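Local coordinates for Dbv8 protein (Nonomuraea, PDB 4MFZ), which probably transfers a long aliphatic acyl chain from acyl-CoA to the amino sugar of a glycopeptide antibiotic, as a GNAT-type N-acyltransferase, at residues Y194-L203 with Y229-F240. Sequence-based numbering, arbitrary orientation.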
loop_
_atom_site.group_PDB
_atom_site.type_symbol
_atom_site.label_atom_id
_atom_site.label_comp_id
_atom_site.label_asym_id
_atom_site.label_seq_id
_atom_site.Cartn_x
_atom_site.Cartn_y
_atom_site.Cartn_z
ATOM N N TYR A 194 7.519 5.100 5.136
ATOM C CA TYR A 194 7.464 6.570 5.384
ATOM C C TYR A 194 7.308 7.312 4.084
ATOM O O TYR A 194 7.976 7.004 3.118
ATOM C CB TYR A 194 8.710 7.030 6.185
ATOM C CG TYR A 194 8.673 6.315 7.493
ATOM C CD1 TYR A 194 9.126 4.978 7.606
ATOM C CD2 TYR A 194 8.029 6.893 8.583
ATOM C CE1 TYR A 194 8.976 4.276 8.810
ATOM C CE2 TYR A 194 7.899 6.209 9.775
ATOM C CZ TYR A 194 8.367 4.921 9.887
ATOM O OH TYR A 194 8.168 4.284 11.091
ATOM N N ARG A 195 6.387 8.266 4.046
ATOM C CA ARG A 195 6.281 9.126 2.892
ATOM C C ARG A 195 7.059 10.414 3.161
ATOM O O ARG A 195 6.805 11.097 4.122
ATOM C CB ARG A 195 4.823 9.459 2.580
ATOM C CG ARG A 195 4.689 10.522 1.485
ATOM C CD ARG A 195 3.316 10.545 0.825
ATOM N NE ARG A 195 3.353 11.432 -0.347
ATOM C CZ ARG A 195 2.416 11.472 -1.293
ATOM N NH1 ARG A 195 1.340 10.669 -1.237
ATOM N NH2 ARG A 195 2.553 12.308 -2.322
ATOM N N LEU A 196 8.010 10.737 2.299
ATOM C CA LEU A 196 8.775 11.956 2.476
ATOM C C LEU A 196 8.550 12.811 1.237
ATOM O O LEU A 196 9.109 12.541 0.183
ATOM C CB LEU A 196 10.283 11.676 2.717
ATOM C CG LEU A 196 10.808 10.639 3.726
ATOM C CD1 LEU A 196 12.332 10.453 3.628
ATOM C CD2 LEU A 196 10.390 10.982 5.153
ATOM N N GLY A 197 7.715 13.830 1.369
ATOM C CA GLY A 197 7.321 14.651 0.222
ATOM C C GLY A 197 6.549 13.794 -0.757
ATOM O O GLY A 197 5.562 13.157 -0.366
ATOM N N ARG A 198 7.033 13.697 -1.997
ATOM C CA ARG A 198 6.308 12.976 -3.052
ATOM C C ARG A 198 6.486 11.453 -3.044
ATOM O O ARG A 198 5.721 10.758 -3.706
ATOM C CB ARG A 198 6.705 13.510 -4.430
ATOM C CG ARG A 198 5.927 12.966 -5.650
ATOM C CD ARG A 198 4.433 13.358 -5.671
ATOM N NE ARG A 198 3.657 12.759 -6.782
ATOM C CZ ARG A 198 3.358 11.457 -6.875
ATOM N NH1 ARG A 198 3.749 10.608 -5.920
ATOM N NH2 ARG A 198 2.631 10.992 -7.893
ATOM N N LEU A 199 7.513 10.949 -2.362
ATOM C CA LEU A 199 7.883 9.544 -2.518
ATOM C C LEU A 199 7.734 8.781 -1.218
ATOM O O LEU A 199 7.818 9.382 -0.138
ATOM C CB LEU A 199 9.343 9.422 -3.030
ATOM C CG LEU A 199 9.770 10.190 -4.288
ATOM C CD1 LEU A 199 11.200 9.815 -4.695
ATOM C CD2 LEU A 199 8.871 9.944 -5.481
ATOM N N GLN A 200 7.542 7.465 -1.333
ATOM C CA GLN A 200 7.451 6.561 -0.166
ATOM C C GLN A 200 8.656 5.594 -0.106
ATOM O O GLN A 200 9.180 5.164 -1.128
ATOM C CB GLN A 200 6.166 5.718 -0.202
ATOM C CG GLN A 200 4.845 6.435 0.110
ATOM C CD GLN A 200 3.632 5.558 -0.203
ATOM O OE1 GLN A 200 3.702 4.669 -1.052
ATOM N NE2 GLN A 200 2.512 5.821 0.459
ATOM N N TYR A 201 9.094 5.260 1.096
ATOM C CA TYR A 201 10.255 4.399 1.248
ATOM C C TYR A 201 9.887 3.348 2.271
ATOM O O TYR A 201 9.364 3.696 3.331
ATOM C CB TYR A 201 11.443 5.200 1.785
ATOM C CG TYR A 201 11.818 6.368 0.917
ATOM C CD1 TYR A 201 11.233 7.628 1.118
ATOM C CD2 TYR A 201 12.747 6.213 -0.122
ATOM C CE1 TYR A 201 11.560 8.702 0.290
ATOM C CE2 TYR A 201 13.090 7.287 -0.941
ATOM C CZ TYR A 201 12.499 8.523 -0.729
ATOM O OH TYR A 201 12.847 9.569 -1.558
ATOM N N ASN A 202 10.157 2.081 1.970
ATOM C CA ASN A 202 10.001 1.061 2.996
ATOM C C ASN A 202 11.330 0.426 3.405
ATOM O O ASN A 202 12.208 0.217 2.590
ATOM C CB ASN A 202 8.961 0.013 2.627
ATOM C CG ASN A 202 9.394 -0.861 1.494
ATOM O OD1 ASN A 202 9.492 -0.403 0.347
ATOM N ND2 ASN A 202 9.611 -2.148 1.786
ATOM N N LEU A 203 11.453 0.164 4.691
ATOM C CA LEU A 203 12.656 -0.384 5.252
ATOM C C LEU A 203 12.628 -1.870 4.950
ATOM O O LEU A 203 11.885 -2.599 5.586
ATOM C CB LEU A 203 12.640 -0.147 6.760
ATOM C CG LEU A 203 12.668 1.318 7.213
ATOM C CD1 LEU A 203 11.797 1.529 8.436
ATOM C CD2 LEU A 203 14.093 1.797 7.498
ATOM N N TYR A 229 10.846 15.233 -7.002
ATOM C CA TYR A 229 11.559 13.957 -6.946
ATOM C C TYR A 229 12.882 14.075 -6.169
ATOM O O TYR A 229 13.130 13.297 -5.239
ATOM C CB TYR A 229 11.765 13.352 -8.354
ATOM C CG TYR A 229 12.661 12.100 -8.405
ATOM C CD1 TYR A 229 14.024 12.218 -8.611
ATOM C CD2 TYR A 229 12.136 10.813 -8.258
ATOM C CE1 TYR A 229 14.852 11.099 -8.671
ATOM C CE2 TYR A 229 12.943 9.692 -8.327
ATOM C CZ TYR A 229 14.316 9.829 -8.522
ATOM O OH TYR A 229 15.165 8.713 -8.592
ATOM N N TYR A 230 13.725 15.048 -6.547
ATOM C CA TYR A 230 15.034 15.180 -5.910
ATOM C C TYR A 230 14.975 15.697 -4.501
ATOM O O TYR A 230 15.790 15.304 -3.649
ATOM C CB TYR A 230 16.005 16.028 -6.743
ATOM C CG TYR A 230 16.457 15.322 -7.974
ATOM C CD1 TYR A 230 17.244 14.159 -7.887
ATOM C CD2 TYR A 230 16.093 15.787 -9.230
ATOM C CE1 TYR A 230 17.672 13.504 -9.039
ATOM C CE2 TYR A 230 16.514 15.140 -10.384
ATOM C CZ TYR A 230 17.310 13.999 -10.288
ATOM O OH TYR A 230 17.709 13.335 -11.452
ATOM N N ASP A 231 14.003 16.564 -4.228
ATOM C CA ASP A 231 13.875 17.024 -2.857
ATOM C C ASP A 231 13.589 15.840 -1.888
ATOM O O ASP A 231 14.140 15.792 -0.788
ATOM C CB ASP A 231 12.813 18.111 -2.721
ATOM C CG ASP A 231 12.870 18.771 -1.356
ATOM O OD1 ASP A 231 13.750 19.642 -1.163
ATOM O OD2 ASP A 231 12.058 18.389 -0.475
ATOM N N SER A 232 12.726 14.912 -2.308
ATOM C CA SER A 232 12.456 13.700 -1.532
ATOM C C SER A 232 13.693 12.798 -1.455
ATOM O O SER A 232 14.100 12.414 -0.372
ATOM C CB SER A 232 11.301 12.890 -2.127
ATOM O OG SER A 232 11.077 11.734 -1.296
ATOM N N LEU A 233 14.257 12.457 -2.611
ATOM C CA LEU A 233 15.398 11.549 -2.685
ATOM C C LEU A 233 16.573 12.030 -1.799
ATOM O O LEU A 233 17.140 11.230 -1.060
ATOM C CB LEU A 233 15.825 11.320 -4.133
ATOM C CG LEU A 233 16.939 10.293 -4.356
ATOM C CD1 LEU A 233 16.482 8.890 -4.005
ATOM C CD2 LEU A 233 17.435 10.308 -5.779
ATOM N N ARG A 234 16.889 13.325 -1.822
ATOM C CA ARG A 234 17.928 13.882 -0.895
ATOM C C ARG A 234 17.659 13.793 0.608
ATOM O O ARG A 234 18.609 13.755 1.411
ATOM C CB ARG A 234 18.299 15.321 -1.284
ATOM C CG ARG A 234 19.171 15.388 -2.553
ATOM C CD ARG A 234 19.852 16.742 -2.766
ATOM N NE ARG A 234 18.842 17.800 -2.749
ATOM C CZ ARG A 234 18.526 18.509 -1.660
ATOM N NH1 ARG A 234 19.174 18.299 -0.516
ATOM N NH2 ARG A 234 17.559 19.423 -1.713
ATOM N N ARG A 235 16.382 13.781 1.004
ATOM C CA ARG A 235 15.997 13.672 2.403
ATOM C C ARG A 235 16.033 12.219 2.966
ATOM O O ARG A 235 16.057 12.027 4.182
ATOM C CB ARG A 235 14.569 14.241 2.630
ATOM C CG ARG A 235 14.415 15.766 2.623
ATOM C CD ARG A 235 12.926 16.172 2.571
ATOM N NE ARG A 235 12.178 15.723 3.758
ATOM C CZ ARG A 235 10.880 15.406 3.797
ATOM N NH1 ARG A 235 10.092 15.460 2.693
ATOM N NH2 ARG A 235 10.360 15.026 4.967
ATOM N N ALA A 236 16.003 11.223 2.090
ATOM C CA ALA A 236 15.848 9.816 2.506
ATOM C C ALA A 236 16.961 9.367 3.428
ATOM O O ALA A 236 16.696 9.031 4.568
ATOM C CB ALA A 236 15.746 8.886 1.301
ATOM N N ARG A 237 18.200 9.361 2.926
ATOM C CA ARG A 237 19.367 8.962 3.729
ATOM C C ARG A 237 19.453 9.610 5.102
ATOM O O ARG A 237 19.594 8.896 6.099
ATOM C CB ARG A 237 20.696 9.131 2.960
ATOM C CG ARG A 237 21.209 7.815 2.390
ATOM C CD ARG A 237 22.605 7.890 1.769
ATOM N NE ARG A 237 23.582 8.698 2.514
ATOM C CZ ARG A 237 24.749 9.119 1.999
ATOM N NH1 ARG A 237 25.092 8.810 0.752
ATOM N NH2 ARG A 237 25.588 9.858 2.727
ATOM N N PRO A 238 19.380 10.951 5.183
ATOM C CA PRO A 238 19.498 11.455 6.558
ATOM C C PRO A 238 18.259 11.241 7.435
ATOM O O PRO A 238 18.373 11.238 8.664
ATOM C CB PRO A 238 19.768 12.959 6.382
ATOM C CG PRO A 238 19.449 13.261 4.956
ATOM C CD PRO A 238 19.621 12.000 4.183
ATOM N N PHE A 239 17.090 11.098 6.820
ATOM C CA PHE A 239 15.878 10.817 7.594
ATOM C C PHE A 239 16.028 9.467 8.292
ATOM O O PHE A 239 15.757 9.368 9.499
ATOM C CB PHE A 239 14.629 10.821 6.697
ATOM C CG PHE A 239 13.361 10.422 7.407
ATOM C CD1 PHE A 239 12.589 11.372 8.075
ATOM C CD2 PHE A 239 12.915 9.091 7.380
ATOM C CE1 PHE A 239 11.411 11.002 8.721
ATOM C CE2 PHE A 239 11.734 8.723 8.019
ATOM C CZ PHE A 239 10.982 9.678 8.686
ATOM N N PHE A 240 16.444 8.448 7.540
ATOM C CA PHE A 240 16.506 7.092 8.084
ATOM C C PHE A 240 17.712 6.888 9.001
ATOM O O PHE A 240 17.705 6.005 9.859
ATOM C CB PHE A 240 16.431 6.030 6.973
ATOM C CG PHE A 240 15.065 5.922 6.351
ATOM C CD1 PHE A 240 13.998 5.345 7.065
ATOM C CD2 PHE A 240 14.817 6.449 5.081
ATOM C CE1 PHE A 240 12.720 5.290 6.504
ATOM C CE2 PHE A 240 13.540 6.397 4.523
ATOM C CZ PHE A 240 12.494 5.812 5.244
#
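The hairpin of strands 194-196 and 199-203, closed by a type II' turn from L196 to L199, lies against helix 229-240 with the axis of 199-203 9.2 Å from the helix axis and inclined to it by 26°; G197 and S232 come closest, their CA atoms 5.5 Å apart. This is a strand-helix layer of the GNAT-like C-terminal domain: the helix covers one face of the mixed sheet at its edge, and F240 and Y201 also reach L213 on the next strand. Two hydrogen bonds in relay tie the turn down. S232 OG, set anti to its own N, gives its proton to L196 O at 2.6 Å, arriving in the carbonyl plane, and accepts one from Y201 OH at 2.8 Å, near the plane of the tyrosine ring. The serine hydroxyl is thus used both ways in a buried spot. A236 CB sits over a face of the Y201 ring, displaced toward its rim. Further along, L196 drives CD2 straight onto the centre of the F239 ring, 3.5 Å from the centroid and 5° off the normal, a CH-pi contact, while its CD1 rests on A236 CA. F240 fills the far end, where its ring meets Y201 CB and L203 CD2, with Y194 CD1 at its edge. The side chain of R198, in the same turn, leads away from the helix at its end and touches the bound decanoyl-CoA, while its guanidinium bonds to P218 O and G222 O. On the helix side of the turn, R235 bends at chi3 (63°) to lay its guanidinium face on L196 CB, 3.8 Å from NH1.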